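Local atomic coordinates of Lin1909 protein (Listeria innocua, PDB entry 3FIJ), a protein that is of unestablished function but binds manganese, belongs to the peptidase C26 family and may act as a gamma-glutamyl-gamma-aminobutyrate hydrolase. Residues 33-36 and 37-40; 48-51 and 52-56. One frame throughout, in Å; residues are numbered along the deposited sequence.

Contact 1 (33-36 and 37-40); sequences YVDA and IQKV
The carbonyl oxygens of Y33, V34, D35 and A36 receive the amides of I37, Q38, K39 and V40 in turn, a worked example of how each turn of an alpha-helix satisfies the carbonyls of the turn before. K39 N to D35 O is the shortest of the four at 2.8 Å; Q38 N to V34 O measures 2.9 Å and I37 N to Y33 O 3.0 Å. At the far end V40 N reaches A36 O over 3.2 Å, with the bond bent to 141° at the hydrogen.

The beta-carbons and their first branches lie close to the same oxygens. With CG1 of I37 set beside its own backbone N (chi1 -67°), this methylene comes to 3.4 Å from Y33 O. Q38 follows the same rule: its CG sits 3.3 Å from V34 O, and its extended chain then runs side by side with V34, pointing the same way. K39 brings CB to 3.4 Å from D35 O, after which the chain bends away and NZ forms a salt bridge with E230 on helix 227-241.

Beyond the backbone bonds the side chains pack on the rest of the fold. V34 and I37 rest on strand 6-10 and on P44, while A36 and V40 meet helix 227-241. Y33 OH is hydrogen-bonded to G69 N, and its side chain touches H218 and E220, probably members of a Cys-His-Glu triad as in class I glutamine amidotransferases. The whole is a regular i to i+4 helix packed against the central sheet of a class I glutamine amidotransferase-like fold.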
ATOM      1  N   TYR A  33      14.285  12.297  21.436  1.00 23.57           N
ATOM      2  CA  TYR A  33      14.545  13.447  22.294  1.00 21.99           C
ATOM      3  C   TYR A  33      14.724  12.927  23.721  1.00 21.94           C
ATOM      4  O   TYR A  33      15.603  13.397  24.446  1.00 21.03           O
ATOM      5  CB  TYR A  33      13.403  14.465  22.259  1.00 18.05           C
ATOM      6  CG  TYR A  33      13.225  15.165  20.930  1.00 18.06           C
ATOM      7  CD1 TYR A  33      12.354  14.656  19.969  1.00 16.78           C
ATOM      8  CD2 TYR A  33      13.902  16.355  20.640  1.00 16.19           C
ATOM      9  CE1 TYR A  33      12.147  15.311  18.753  1.00 14.81           C
ATOM     10  CE2 TYR A  33      13.699  17.021  19.421  1.00 14.06           C
ATOM     11  CZ  TYR A  33      12.816  16.486  18.492  1.00 14.58           C
ATOM     12  OH  TYR A  33      12.557  17.136  17.315  1.00 17.01           O
ATOM     13  N   VAL A  34      13.905  11.952  24.125  1.00 21.67           N
ATOM     14  CA  VAL A  34      14.039  11.403  25.473  1.00 22.15           C
ATOM     15  C   VAL A  34      15.333  10.589  25.571  1.00 20.82           C
ATOM     16  O   VAL A  34      15.956  10.549  26.630  1.00 20.02           O
ATOM     17  CB  VAL A  34      12.808  10.516  25.921  1.00 22.74           C
ATOM     18  CG1 VAL A  34      11.567  10.901  25.144  1.00 20.60           C
ATOM     19  CG2 VAL A  34      13.124   9.041  25.793  1.00 23.14           C
ATOM     20  N   ASP A  35      15.734   9.946  24.474  1.00 19.58           N
ATOM     21  CA  ASP A  35      16.985   9.179  24.474  1.00 20.07           C
ATOM     22  C   ASP A  35      18.109  10.167  24.770  1.00 19.01           C
ATOM     23  O   ASP A  35      18.962   9.931  25.618  1.00 19.25           O
ATOM     24  CB  ASP A  35      17.265   8.528  23.110  1.00 20.64           C
ATOM     25  CG  ASP A  35      16.286   7.416  22.761  1.00 22.64           C
ATOM     26  OD1 ASP A  35      15.678   6.819  23.678  1.00 19.10           O
ATOM     27  OD2 ASP A  35      16.143   7.126  21.551  1.00 24.49           O
ATOM     28  N   ALA A  36      18.093  11.282  24.054  1.00 18.71           N
ATOM     29  CA  ALA A  36      19.096  12.322  24.226  1.00 18.21           C
ATOM     30  C   ALA A  36      19.169  12.800  25.674  1.00 17.75           C
ATOM     31  O   ALA A  36      20.242  12.867  26.263  1.00 19.42           O
ATOM     32  CB  ALA A  36      18.782  13.493  23.302  1.00 18.79           C
ATOM     33  N   ILE A  37      18.026  13.133  26.252  1.00 16.62           N
ATOM     34  CA  ILE A  37      18.016  13.608  27.623  1.00 16.58           C
ATOM     35  C   ILE A  37      18.521  12.543  28.584  1.00 17.47           C
ATOM     36  O   ILE A  37      19.333  12.827  29.465  1.00 19.36           O
ATOM     37  CB  ILE A  37      16.600  14.047  28.052  1.00 16.63           C
ATOM     38  CG1 ILE A  37      16.178  15.288  27.258  1.00 14.18           C
ATOM     39  CG2 ILE A  37      16.563  14.301  29.554  1.00 15.96           C
ATOM     40  CD1 ILE A  37      17.175  16.410  27.303  1.00 14.43           C
ATOM     41  N   GLN A  38      18.047  11.314  28.414  1.00 16.89           N
ATOM     42  CA  GLN A  38      18.462  10.229  29.293  1.00 17.68           C
ATOM     43  C   GLN A  38      19.950   9.922  29.188  1.00 17.67           C
ATOM     44  O   GLN A  38      20.600   9.656  30.198  1.00 16.89           O
ATOM     45  CB  GLN A  38      17.640   8.975  29.010  1.00 16.34           C
ATOM     46  CG  GLN A  38      16.235   9.036  29.599  1.00 13.47           C
ATOM     47  CD  GLN A  38      15.350   7.903  29.112  1.00 14.01           C
ATOM     48  OE1 GLN A  38      14.244   7.702  29.623  1.00 14.55           O
ATOM     49  NE2 GLN A  38      15.824   7.163  28.116  1.00 12.88           N
ATOM     50  N   LYS A  39      20.494   9.975  27.979  1.00 18.45           N
ATOM     51  CA  LYS A  39      21.911   9.710  27.786  1.00 19.82           C
ATOM     52  C   LYS A  39      22.744  10.762  28.513  1.00 21.71           C
ATOM     53  O   LYS A  39      23.821  10.476  29.015  1.00 23.34           O
ATOM     54  CB  LYS A  39      22.251   9.725  26.291  1.00 20.97           C
ATOM     55  CG  LYS A  39      23.728   9.991  25.963  1.00 23.81           C
ATOM     56  CD  LYS A  39      24.668   8.905  26.487  1.00 25.49           C
ATOM     57  CE  LYS A  39      25.162   7.994  25.377  1.00 26.91           C
ATOM     58  NZ  LYS A  39      25.924   8.728  24.323  1.00 27.05           N
ATOM     59  N   VAL A  40      22.218  11.976  28.592  1.00 21.76           N
ATOM     60  CA  VAL A  40      22.932  13.080  29.207  1.00 20.93           C
ATOM     61  C   VAL A  40      22.761  13.292  30.721  1.00 22.14           C
ATOM     62  O   VAL A  40      23.408  14.160  31.307  1.00 22.31           O
ATOM     63  CB  VAL A  40      22.611  14.362  28.398  1.00 19.77           C
ATOM     64  CG1 VAL A  40      22.377  15.541  29.295  1.00 21.17           C
ATOM     65  CG2 VAL A  40      23.747  14.627  27.430  1.00 17.91           C
TER

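Contact 2 (48-51 and 52-56)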
ATOM      1  N   PRO A  48       2.146  16.608  27.572  1.00 13.76           N
ATOM      2  CA  PRO A  48       1.181  16.579  26.481  1.00 14.38           C
ATOM      3  C   PRO A  48       0.622  17.980  26.244  1.00 13.87           C
ATOM      4  O   PRO A  48       0.837  18.902  27.037  1.00 11.56           O
ATOM      5  CB  PRO A  48       0.120  15.592  26.984  1.00 15.48           C
ATOM      6  CG  PRO A  48       0.185  15.747  28.461  1.00 13.89           C
ATOM      7  CD  PRO A  48       1.677  15.797  28.706  1.00 15.85           C
ATOM      8  N   ILE A  49      -0.077  18.151  25.138  1.00 13.13           N
ATOM      9  CA  ILE A  49      -0.655  19.446  24.869  1.00 16.05           C
ATOM     10  C   ILE A  49      -1.770  19.672  25.888  1.00 15.33           C
ATOM     11  O   ILE A  49      -2.576  18.782  26.141  1.00 15.64           O
ATOM     12  CB  ILE A  49      -1.205  19.511  23.436  1.00 16.81           C
ATOM     13  CG1 ILE A  49      -0.037  19.523  22.456  1.00 15.50           C
ATOM     14  CG2 ILE A  49      -2.062  20.767  23.245  1.00 18.98           C
ATOM     15  CD1 ILE A  49      -0.447  19.238  21.033  1.00 19.29           C
ATOM     16  N   ASP A  50      -1.797  20.853  26.490  1.00 16.14           N
ATOM     17  CA  ASP A  50      -2.826  21.154  27.474  1.00 19.53           C
ATOM     18  C   ASP A  50      -3.212  22.621  27.374  1.00 20.73           C
ATOM     19  O   ASP A  50      -2.653  23.369  26.574  1.00 19.14           O
ATOM     20  CB  ASP A  50      -2.320  20.828  28.885  1.00 20.25           C
ATOM     21  CG  ASP A  50      -3.449  20.618  29.883  1.00 20.72           C
ATOM     22  OD1 ASP A  50      -3.210  19.952  30.909  1.00 19.04           O
ATOM     23  OD2 ASP A  50      -4.572  21.120  29.652  1.00 23.60           O
ATOM     24  N   ASP A  51      -4.183  23.025  28.184  1.00 23.10           N
ATOM     25  CA  ASP A  51      -4.653  24.406  28.191  1.00 23.60           C
ATOM     26  C   ASP A  51      -3.568  25.374  28.681  1.00 21.84           C
ATOM     27  O   ASP A  51      -2.934  25.130  29.704  1.00 21.76           O
ATOM     28  CB  ASP A  51      -5.888  24.511  29.081  1.00 25.74           C
ATOM     29  CG  ASP A  51      -6.596  25.829  28.923  1.00 29.42           C
ATOM     30  OD1 ASP A  51      -7.299  26.006  27.907  1.00 31.14           O
ATOM     31  OD2 ASP A  51      -6.435  26.691  29.811  1.00 32.27           O
ATOM     32  N   PRO A  52      -3.346  26.486  27.952  1.00 21.33           N
ATOM     33  CA  PRO A  52      -2.342  27.504  28.295  1.00 21.36           C
ATOM     34  C   PRO A  52      -2.261  27.817  29.787  1.00 21.69           C
ATOM     35  O   PRO A  52      -1.173  27.952  30.348  1.00 21.14           O
ATOM     36  CB  PRO A  52      -2.788  28.716  27.478  1.00 23.36           C
ATOM     37  CG  PRO A  52      -3.311  28.086  26.234  1.00 22.73           C
ATOM     38  CD  PRO A  52      -4.121  26.902  26.767  1.00 21.83           C
ATOM     39  N   SER A  53      -3.422  27.934  30.421  1.00 22.02           N
ATOM     40  CA  SER A  53      -3.504  28.225  31.849  1.00 22.05           C
ATOM     41  C   SER A  53      -2.761  27.217  32.733  1.00 23.29           C
ATOM     42  O   SER A  53      -2.478  27.514  33.895  1.00 24.25           O
ATOM     43  CB  SER A  53      -4.964  28.275  32.285  1.00 23.07           C
ATOM     44  OG  SER A  53      -5.581  27.009  32.127  1.00 24.58           O
ATOM     45  N   THR A  54      -2.452  26.033  32.203  1.00 21.47           N
ATOM     46  CA  THR A  54      -1.739  25.031  32.993  1.00 21.08           C
ATOM     47  C   THR A  54      -0.240  25.094  32.755  1.00 21.42           C
ATOM     48  O   THR A  54       0.517  24.287  33.296  1.00 21.90           O
ATOM     49  CB  THR A  54      -2.201  23.594  32.672  1.00 21.75           C
ATOM     50  OG1 THR A  54      -1.858  23.268  31.321  1.00 22.88           O
ATOM     51  CG2 THR A  54      -3.707  23.463  32.849  1.00 20.94           C
ATOM     52  N   ALA A  55       0.191  26.061  31.955  1.00 20.99           N
ATOM     53  CA  ALA A  55       1.611  26.200  31.648  1.00 20.74           C
ATOM     54  C   ALA A  55       2.503  26.452  32.862  1.00 21.07           C
ATOM     55  O   ALA A  55       3.567  25.837  32.988  1.00 21.59           O
ATOM     56  CB  ALA A  55       1.817  27.303  30.619  1.00 19.81           C
ATOM     57  N   VAL A  56       2.101  27.345  33.764  1.00 20.49           N
ATOM     58  CA  VAL A  56       2.971  27.587  34.900  1.00 19.58           C
ATOM     59  C   VAL A  56       3.064  26.346  35.793  1.00 19.83           C
ATOM     60  O   VAL A  56       4.106  26.090  36.385  1.00 20.16           O
ATOM     61  CB  VAL A  56       2.564  28.877  35.718  1.00 20.61           C
ATOM     62  CG1 VAL A  56       1.646  29.766  34.887  1.00 16.17           C
ATOM     63  CG2 VAL A  56       1.972  28.513  37.064  1.00 18.31           C
TER
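D50 meets T54 with the two side chains crossing at about a right angle, and its CG stands 3.4 Å from T54 OG1. The D50 carboxylate also turns back on the next residue: D51 N donates to D50 OD2, though the modelled separation is too short to be taken literally. Y96 of helix 91-106 lies against both D50 and T54.

D51 works through two acceptors. Its carbonyl oxygen is gripped twice by one residue, T54 N and T54 OG1 each lying 2.7 Å from D51 O; the hydroxyl donor is tilted 17° from the carbonyl plane and the amide 33°. T54 OG1 can do this because it stands between its own N and carbonyl carbon (chi1 65°). The side chain of D51 adds a second site: OD2 accepts a weak bond from S53 N at 3.3 Å, the link of an Asx turn, and S53 OG also donates to it, at a doubtful modelled length. The P52 ring lies across the D51 side chain, with CD 3.5 Å from CG of D51.

D51 thus engages the amides of S53 and T54 where the loop enters the 3-10 turn 52-54 leading into helix 55-60, and its negative carboxylate would probably suit the helix dipole there.

In the fold
Contact 1 is largely buried and lies wholly within helix 31-40, whereas contact 2 is partly exposed and marks the passage from the loop after strand 43-47 into helix 55-60. Their centres lie about 23 Å apart and their nearest atoms about 11 Å, without touching. Between the two segments of contact 1 every hydrogen bond is backbone to backbone, and the polar ends of Y33 and K39 find partners outside them; in 48-56 aspartate, serine and threonine side chains do much of the bonding at a 3-10 turn. The two regions nevertheless meet between subunits, where P48 and D50 of one chain pack on V34 and Q38 of another copy.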